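Carbohydrate deacetylase (Enterococcus faecalis, PDB 2I5I) probably catalyses the magnesium-dependent deacetylation of acetylated carbohydrates, a step in oligosaccharide breakdown, as a member of the YdjC family. Local coordinates at residues L7-D12 with G31-T36; G23-H28 with I54-L59; T68-K73 with Q223-Y228. All blocks are in the same frame, centred on the assembly; numbering follows the deposited sequence.

Interaction 1. Residues L7-D12 with G31-T36; sequences LIINAD and GVVTST
Asn10 and Ser35 face each other on one side of two parallel strands, Ala11 and Thr36 on the other. Both polar side chains of the second strand bond back to the first. The Ser35 hydroxyl, swung opposite its own backbone N (chi1 178°), gives its proton to the Asn10 amide, OG to OD1 2.7 Å, approaching a little off the carbonyl plane. Asn10 ND2 turns instead to Asp12 OD1 and to Thr37 OG1, both weak bonds, while Asp12 itself is tied to Arg156. On the opposite face the Thr36 hydroxyl reaches the backbone: OG1 donates to Ala11 O at 2.6 Å, tilted 28° from the carbonyl plane. The ladder proper is short. Ala11 N binds Ser35 O at 2.9 Å, and Ile9 O receives two amides, Thr34 N at 2.9 Å and Ser35 N, less straight, at 3.2 Å. Before the bridges hydrocarbon takes over, Ile9 laying its CD1 obliquely against Val32 CG2 (3.7 Å); beside the Ala11-Thr36 bridge, Val33 CG1 packs on Ala11 CB at 3.9 Å. Thr34 OG1 is spent on Ala256 O of the adjoining strand. The contact is the strand pairing of a beta-alpha-beta unit, and its hydroxyls satisfy an amide oxygen and a carbonyl oxygen inside a buried sheet.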
loop_
_atom_site.group_PDB
_atom_site.type_symbol
_atom_site.label_atom_id
_atom_site.label_comp_id
_atom_site.label_asym_id
_atom_site.label_seq_id
_atom_site.Cartn_x
_atom_site.Cartn_y
_atom_site.Cartn_z
ATOM N N LEU A 7 -20.939 19.520 11.999
ATOM C CA LEU A 7 -21.889 18.533 11.540
ATOM C C LEU A 7 -21.187 17.199 11.227
ATOM O O LEU A 7 -20.350 17.139 10.348
ATOM C CB LEU A 7 -22.627 18.992 10.285
ATOM C CG LEU A 7 -23.607 17.981 9.699
ATOM C CD1 LEU A 7 -24.695 17.614 10.701
ATOM C CD2 LEU A 7 -24.282 18.496 8.426
ATOM N N ILE A 8 -21.545 16.201 12.003
ATOM C CA ILE A 8 -21.133 14.825 11.847
ATOM C C ILE A 8 -22.245 14.141 11.057
ATOM O O ILE A 8 -23.412 14.141 11.455
ATOM C CB ILE A 8 -20.922 14.171 13.215
ATOM C CG1 ILE A 8 -19.878 14.856 14.088
ATOM C CG2 ILE A 8 -20.620 12.692 13.034
ATOM C CD1 ILE A 8 -19.878 14.348 15.512
ATOM N N ILE A 9 -21.915 13.586 9.915
ATOM C CA ILE A 9 -22.760 12.792 9.036
ATOM C C ILE A 9 -22.209 11.377 9.109
ATOM O O ILE A 9 -21.132 11.054 8.632
ATOM C CB ILE A 9 -22.796 13.335 7.598
ATOM C CG1 ILE A 9 -23.185 14.801 7.589
ATOM C CG2 ILE A 9 -23.717 12.523 6.705
ATOM C CD1 ILE A 9 -23.285 15.468 6.246
ATOM N N ASN A 10 -22.982 10.554 9.821
ATOM C CA ASN A 10 -22.487 9.234 10.200
ATOM C C ASN A 10 -23.350 8.182 9.528
ATOM O O ASN A 10 -24.568 8.145 9.695
ATOM C CB ASN A 10 -22.495 9.008 11.721
ATOM C CG ASN A 10 -21.908 7.658 12.097
ATOM O OD1 ASN A 10 -20.731 7.535 12.462
ATOM N ND2 ASN A 10 -22.749 6.650 12.015
ATOM N N ALA A 11 -22.666 7.312 8.792
ATOM C CA ALA A 11 -23.327 6.183 8.150
ATOM C C ALA A 11 -23.394 5.009 9.108
ATOM O O ALA A 11 -22.360 4.496 9.542
ATOM C CB ALA A 11 -22.574 5.777 6.884
ATOM N N ASP A 12 -24.589 4.556 9.457
ATOM C CA ASP A 12 -24.706 3.375 10.295
ATOM C C ASP A 12 -24.503 2.086 9.487
ATOM O O ASP A 12 -24.746 2.056 8.273
ATOM C CB ASP A 12 -26.077 3.386 10.983
ATOM C CG ASP A 12 -26.252 4.551 11.939
ATOM O OD1 ASP A 12 -25.352 5.414 12.038
ATOM O OD2 ASP A 12 -27.313 4.608 12.604
ATOM N N GLY A 31 -18.758 11.939 -1.396
ATOM C CA GLY A 31 -19.932 12.592 -0.841
ATOM C C GLY A 31 -19.644 13.214 0.522
ATOM O O GLY A 31 -18.495 13.478 0.849
ATOM N N VAL A 32 -20.683 13.429 1.331
ATOM C CA VAL A 32 -20.447 14.193 2.565
ATOM C C VAL A 32 -20.437 13.363 3.838
ATOM O O VAL A 32 -20.359 13.929 4.943
ATOM C CB VAL A 32 -21.494 15.332 2.663
ATOM C CG1 VAL A 32 -21.267 16.343 1.541
ATOM C CG2 VAL A 32 -22.905 14.786 2.632
ATOM N N VAL A 33 -20.472 12.040 3.773
ATOM C CA VAL A 33 -20.356 11.177 4.947
ATOM C C VAL A 33 -18.966 11.338 5.554
ATOM O O VAL A 33 -17.938 11.174 4.887
ATOM C CB VAL A 33 -20.626 9.695 4.635
ATOM C CG1 VAL A 33 -20.294 8.815 5.832
ATOM C CG2 VAL A 33 -22.071 9.511 4.184
ATOM N N THR A 34 -18.901 11.686 6.842
ATOM C CA THR A 34 -17.598 11.925 7.463
ATOM C C THR A 34 -17.198 10.872 8.472
ATOM O O THR A 34 -16.043 10.824 8.940
ATOM C CB THR A 34 -17.595 13.294 8.203
ATOM O OG1 THR A 34 -18.397 13.089 9.375
ATOM C CG2 THR A 34 -18.242 14.400 7.403
ATOM N N SER A 35 -18.129 10.005 8.814
ATOM C CA SER A 35 -17.996 8.993 9.841
ATOM C C SER A 35 -18.881 7.792 9.562
ATOM O O SER A 35 -19.860 7.924 8.811
ATOM C CB SER A 35 -18.394 9.658 11.164
ATOM O OG SER A 35 -18.347 8.747 12.241
ATOM N N THR A 36 -18.557 6.669 10.168
ATOM C CA THR A 36 -19.411 5.490 10.161
ATOM C C THR A 36 -19.276 4.760 11.486
ATOM O O THR A 36 -18.296 4.946 12.222
ATOM C CB THR A 36 -19.063 4.576 8.976
ATOM O OG1 THR A 36 -20.029 3.533 8.766
ATOM C CG2 THR A 36 -17.714 3.910 9.249
#

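Interaction 2. Residues G23-H28 with I54-L59; sequences GIIEAH and ISAPTL
The layer of helices outside the parallel sheet is tied here to the turn that feeds the next strand: His28, near the end of helix 18-29, meets Thr58 and Leu59 of the type I turn Ala56-Leu59, which links helix 45-55 to strand 60-65. The His28 imidazole is the centrepiece. Its CG stands anti to the backbone N (chi1 167°), which carries the ring out from the helix toward the turn. At the ring's edge, near its plane, NE2 and Thr58 OG1 share a nearly straight hydrogen bond of 2.7 Å. One face is covered by Leu59, whose CB lies 3.9 Å from the ring centroid and 17° off the normal, a CH-pi contact; further along, Leu59 CD1 comes within 3.7 Å of ND1. That nitrogen is itself bonded to Val33 O, so the ring is gripped at both nitrogens and its rotation is fixed. One helical turn back, Ile25 puts CG1 against Ala56 CB at 4.1 Å, and its CD1 ends 3.8 Å from Ser55 OG, a hydroxyl already bonded to Ser51 O within its own helix. Within the turn, Leu59 N closes on Ala56 O at 2.9 Å. Beneath the helix, Ile24 and Leu59 both touch Thr36 of strand 35-38, and Ile24 and Ile25 rest on Phe14. On the outer side Thr58 packs on Ser120 of a second subunit and Ser55 on Ile54 of a third, so the contact lies between sheet and subunit interface.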
loop_
_atom_site.group_PDB
_atom_site.type_symbol
_atom_site.label_atom_id
_atom_site.label_comp_id
_atom_site.label_asym_id
_atom_site.label_seq_id
_atom_site.Cartn_x
_atom_site.Cartn_y
_atom_site.Cartn_z
ATOM N N GLY A 23 -20.845 0.778 -0.241
ATOM C CA GLY A 23 -21.720 1.925 -0.410
ATOM C C GLY A 23 -21.374 3.044 0.559
ATOM O O GLY A 23 -21.378 4.209 0.180
ATOM N N ILE A 24 -21.061 2.682 1.808
ATOM C CA ILE A 24 -20.610 3.728 2.736
ATOM C C ILE A 24 -19.315 4.367 2.288
ATOM O O ILE A 24 -19.162 5.589 2.294
ATOM C CB ILE A 24 -20.471 3.145 4.154
ATOM C CG1 ILE A 24 -21.848 2.818 4.753
ATOM C CG2 ILE A 24 -19.717 4.071 5.077
ATOM C CD1 ILE A 24 -21.809 1.842 5.896
ATOM N N ILE A 25 -18.335 3.554 1.860
ATOM C CA ILE A 25 -17.075 4.136 1.395
ATOM C C ILE A 25 -17.302 5.107 0.254
ATOM O O ILE A 25 -16.667 6.165 0.214
ATOM C CB ILE A 25 -16.085 3.004 1.035
ATOM C CG1 ILE A 25 -15.566 2.278 2.269
ATOM C CG2 ILE A 25 -14.930 3.525 0.183
ATOM C CD1 ILE A 25 -14.714 1.039 2.070
ATOM N N GLU A 26 -18.207 4.799 -0.671
ATOM C CA GLU A 26 -18.540 5.697 -1.777
ATOM C C GLU A 26 -19.077 7.053 -1.320
ATOM O O GLU A 26 -18.716 8.120 -1.787
ATOM C CB GLU A 26 -19.570 4.989 -2.662
ATOM C CG GLU A 26 -19.950 5.754 -3.910
ATOM C CD GLU A 26 -18.884 5.885 -4.978
ATOM O OE1 GLU A 26 -17.840 5.199 -4.928
ATOM O OE2 GLU A 26 -19.101 6.708 -5.906
ATOM N N ALA A 27 -20.019 6.952 -0.388
ATOM C CA ALA A 27 -20.685 8.110 0.190
ATOM C C ALA A 27 -19.702 9.001 0.930
ATOM O O ALA A 27 -19.895 10.211 1.011
ATOM C CB ALA A 27 -21.792 7.590 1.118
ATOM N N HIS A 28 -18.632 8.425 1.470
ATOM C CA HIS A 28 -17.603 9.245 2.103
ATOM C C HIS A 28 -16.668 9.865 1.075
ATOM O O HIS A 28 -16.427 11.079 1.066
ATOM C CB HIS A 28 -16.807 8.404 3.097
ATOM C CG HIS A 28 -15.542 8.999 3.601
ATOM N ND1 HIS A 28 -15.538 10.049 4.497
ATOM C CD2 HIS A 28 -14.239 8.730 3.357
ATOM C CE1 HIS A 28 -14.299 10.399 4.777
ATOM N NE2 HIS A 28 -13.483 9.609 4.106
ATOM N N ILE A 54 -7.351 0.459 3.559
ATOM C CA ILE A 54 -6.590 0.617 2.303
ATOM C C ILE A 54 -7.291 1.543 1.339
ATOM O O ILE A 54 -6.572 2.183 0.552
ATOM C CB ILE A 54 -6.305 -0.739 1.652
ATOM C CG1 ILE A 54 -7.514 -1.446 1.057
ATOM C CG2 ILE A 54 -5.610 -1.654 2.660
ATOM C CD1 ILE A 54 -7.175 -2.760 0.376
ATOM N N SER A 55 -8.614 1.624 1.366
ATOM C CA SER A 55 -9.320 2.426 0.368
ATOM C C SER A 55 -10.087 3.614 0.929
ATOM O O SER A 55 -10.513 4.474 0.134
ATOM C CB SER A 55 -10.226 1.484 -0.445
ATOM O OG SER A 55 -11.453 1.230 0.169
ATOM N N ALA A 56 -10.266 3.756 2.244
ATOM C CA ALA A 56 -10.919 4.932 2.824
ATOM C C ALA A 56 -10.197 5.411 4.082
ATOM O O ALA A 56 -10.829 5.517 5.135
ATOM C CB ALA A 56 -12.372 4.614 3.159
ATOM N N PRO A 57 -8.899 5.675 4.017
ATOM C CA PRO A 57 -8.094 5.952 5.210
ATOM C C PRO A 57 -8.530 7.228 5.934
ATOM O O PRO A 57 -8.179 7.421 7.103
ATOM C CB PRO A 57 -6.676 6.157 4.661
ATOM C CG PRO A 57 -6.890 6.539 3.224
ATOM C CD PRO A 57 -8.083 5.738 2.790
ATOM N N THR A 58 -9.282 8.099 5.270
ATOM C CA THR A 58 -9.761 9.313 5.888
ATOM C C THR A 58 -11.053 9.090 6.676
ATOM O O THR A 58 -11.582 10.022 7.300
ATOM C CB THR A 58 -10.013 10.415 4.842
ATOM O OG1 THR A 58 -10.861 9.914 3.803
ATOM C CG2 THR A 58 -8.708 10.820 4.163
ATOM N N LEU A 59 -11.602 7.877 6.626
ATOM C CA LEU A 59 -12.943 7.701 7.206
ATOM C C LEU A 59 -12.887 7.433 8.700
ATOM O O LEU A 59 -12.169 6.546 9.153
ATOM C CB LEU A 59 -13.676 6.585 6.471
ATOM C CG LEU A 59 -15.039 6.156 7.015
ATOM C CD1 LEU A 59 -16.006 7.327 7.014
ATOM C CD2 LEU A 59 -15.620 4.995 6.223
#

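Interaction 3. Residues T68-K73 with Q223-Y228; sequences TLNQAK and QNQSGY
Three side-chain amides, those of Asn70, Gln71 and Gln225, crowd together. The planes of Asn70 and Gln225 are only 17° apart, yet the two groups sit beside one another, displaced in a step, rather than stacked face on face. Gln71 is turned almost square to Gln225, 84° between planes; as modelled, the outer end of the Gln225 amide is directed onto one face of the Gln71 amide, a doubtful placement. All three amides are probably modelled turned over, so which end is oxygen and which nitrogen is uncertain, and the very short approaches among them carry no weight. Asn70 OD1 as modelled lies 3.0 Å from Gln225 O, and Gln71 OE1 3.1 Å from Asn224 O. Gln225 reaches across by a bend at its second torsion (chi2 -70°). Asn70 and Gln71 form the corners of a type II turn, Leu69 to Ala72, closed by Ala72 N to Leu69 O at 3.2 Å; Gln71 takes its left-handed corner. This turn lies in the loop after strand 60-65, and its partner is the end of helix 220-225, where Ser226 leaves helical geometry. Leu69 CD1 lies 4.5 Å from the atom modelled as Gln225 NE2. Tyr16 touches both Leu69 and Gln225, and the Leu69 side chain is about 4 Å from that of His130, a predicted magnesium ligand. Asn224 and Gln71 are exposed at the protein surface.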
loop_
_atom_site.group_PDB
_atom_site.type_symbol
_atom_site.label_atom_id
_atom_site.label_comp_id
_atom_site.label_asym_id
_atom_site.label_seq_id
_atom_site.Cartn_x
_atom_site.Cartn_y
_atom_site.Cartn_z
ATOM N N THR A 68 -30.031 -6.534 18.761
ATOM C CA THR A 68 -31.199 -6.895 17.962
ATOM C C THR A 68 -30.849 -7.185 16.505
ATOM O O THR A 68 -31.733 -7.227 15.652
ATOM C CB THR A 68 -32.230 -5.737 17.979
ATOM O OG1 THR A 68 -31.624 -4.590 17.369
ATOM C CG2 THR A 68 -32.608 -5.302 19.384
ATOM N N LEU A 69 -29.569 -7.366 16.191
ATOM C CA LEU A 69 -29.167 -7.548 14.794
ATOM C C LEU A 69 -29.773 -8.853 14.266
ATOM O O LEU A 69 -29.512 -9.947 14.763
ATOM C CB LEU A 69 -27.667 -7.534 14.618
ATOM C CG LEU A 69 -27.050 -7.645 13.224
ATOM C CD1 LEU A 69 -27.321 -6.411 12.384
ATOM C CD2 LEU A 69 -25.542 -7.857 13.320
ATOM N N ASN A 70 -30.598 -8.682 13.241
ATOM C CA ASN A 70 -31.248 -9.793 12.583
ATOM C C ASN A 70 -30.200 -10.804 12.129
ATOM O O ASN A 70 -29.212 -10.444 11.511
ATOM C CB ASN A 70 -32.113 -9.269 11.440
ATOM C CG ASN A 70 -32.922 -10.332 10.740
ATOM O OD1 ASN A 70 -32.777 -10.416 9.521
ATOM N ND2 ASN A 70 -33.749 -11.124 11.409
ATOM N N GLN A 71 -30.428 -12.053 12.483
ATOM C CA GLN A 71 -29.738 -13.242 12.037
ATOM C C GLN A 71 -28.306 -13.316 12.529
ATOM O O GLN A 71 -27.441 -13.994 11.970
ATOM C CB GLN A 71 -29.790 -13.320 10.507
ATOM C CG GLN A 71 -31.212 -13.635 10.011
ATOM C CD GLN A 71 -31.263 -13.487 8.495
ATOM O OE1 GLN A 71 -32.050 -12.681 7.982
ATOM N NE2 GLN A 71 -30.390 -14.220 7.836
ATOM N N ALA A 72 -28.053 -12.619 13.637
ATOM C CA ALA A 72 -26.725 -12.687 14.231
ATOM C C ALA A 72 -26.832 -13.116 15.696
ATOM O O ALA A 72 -27.911 -13.080 16.292
ATOM C CB ALA A 72 -26.035 -11.349 14.127
ATOM N N LYS A 73 -25.706 -13.518 16.223
ATOM C CA LYS A 73 -25.559 -13.964 17.595
ATOM C C LYS A 73 -24.676 -12.970 18.348
ATOM O O LYS A 73 -23.860 -12.271 17.760
ATOM C CB LYS A 73 -24.908 -15.338 17.648
ATOM C CG LYS A 73 -25.599 -16.418 16.833
ATOM C CD LYS A 73 -24.965 -17.780 17.063
ATOM C CE LYS A 73 -25.964 -18.887 16.801
ATOM N NZ LYS A 73 -25.427 -20.230 17.098
ATOM N N GLN A 223 -30.162 -7.826 1.103
ATOM C CA GLN A 223 -31.554 -8.175 0.811
ATOM C C GLN A 223 -32.107 -9.243 1.751
ATOM O O GLN A 223 -33.299 -9.286 2.077
ATOM C CB GLN A 223 -31.652 -8.726 -0.604
ATOM C CG GLN A 223 -31.815 -7.757 -1.753
ATOM C CD GLN A 223 -32.503 -8.486 -2.911
ATOM O OE1 GLN A 223 -32.177 -9.646 -3.164
ATOM N NE2 GLN A 223 -33.437 -7.815 -3.567
ATOM N N ASN A 224 -31.234 -10.146 2.160
ATOM C CA ASN A 224 -31.607 -11.288 2.971
ATOM C C ASN A 224 -31.871 -10.865 4.423
ATOM O O ASN A 224 -32.619 -11.530 5.125
ATOM C CB ASN A 224 -30.500 -12.332 2.962
ATOM C CG ASN A 224 -30.401 -13.088 1.631
ATOM O OD1 ASN A 224 -31.281 -13.018 0.789
ATOM N ND2 ASN A 224 -29.298 -13.810 1.476
ATOM N N GLN A 225 -31.212 -9.775 4.809
ATOM C CA GLN A 225 -30.983 -9.433 6.192
ATOM C C GLN A 225 -31.648 -8.159 6.668
ATOM O O GLN A 225 -31.920 -8.072 7.872
ATOM C CB GLN A 225 -29.455 -9.311 6.450
ATOM C CG GLN A 225 -29.038 -10.475 7.357
ATOM C CD GLN A 225 -29.616 -10.225 8.742
ATOM O OE1 GLN A 225 -30.482 -10.922 9.254
ATOM N NE2 GLN A 225 -29.160 -9.160 9.382
ATOM N N SER A 226 -31.879 -7.225 5.747
ATOM C CA SER A 226 -32.602 -6.044 6.166
ATOM C C SER A 226 -33.818 -5.659 5.344
ATOM O O SER A 226 -33.768 -5.528 4.126
ATOM C CB SER A 226 -31.653 -4.820 6.115
ATOM O OG SER A 226 -32.084 -3.983 7.178
ATOM N N GLY A 227 -34.914 -5.410 6.070
ATOM C CA GLY A 227 -36.086 -4.832 5.454
ATOM C C GLY A 227 -35.872 -3.431 4.916
ATOM O O GLY A 227 -36.639 -3.049 4.038
ATOM N N TYR A 228 -34.873 -2.693 5.394
ATOM C CA TYR A 228 -34.506 -1.404 4.822
ATOM C C TYR A 228 -33.383 -1.634 3.807
ATOM O O TYR A 228 -32.207 -1.689 4.168
ATOM C CB TYR A 228 -34.044 -0.387 5.868
ATOM C CG TYR A 228 -33.949 1.043 5.374
ATOM C CD1 TYR A 228 -35.026 1.689 4.782
ATOM C CD2 TYR A 228 -32.783 1.792 5.485
ATOM C CE1 TYR A 228 -34.959 2.999 4.321
ATOM C CE2 TYR A 228 -32.696 3.096 5.037
ATOM C CZ TYR A 228 -33.785 3.707 4.456
ATOM O OH TYR A 228 -33.712 5.000 3.998
#

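Overall arrangement
From the N terminus, strand 6-11 leads through helix 18-29 to strand 35-38, and interaction 1 closes this beta-alpha-beta loop by pairing the strands. The second helix, 45-55, follows, and interaction 2 joins it and the turn before strand 60-65 back to helix 18-29. The segments of interactions 1 and 2 alternate along the chain, so the two loops cross; they also touch, with Ala11 packed on Ile24 and Val33 CG2 on Ala27 CB. Interaction 3 opens only afterwards, spanning about 150 residues to bring the loop after strand 60-65 to helix 220-225. It lies apart, its nearest atoms about 9 Å from interaction 1 and about 11 Å from interaction 2.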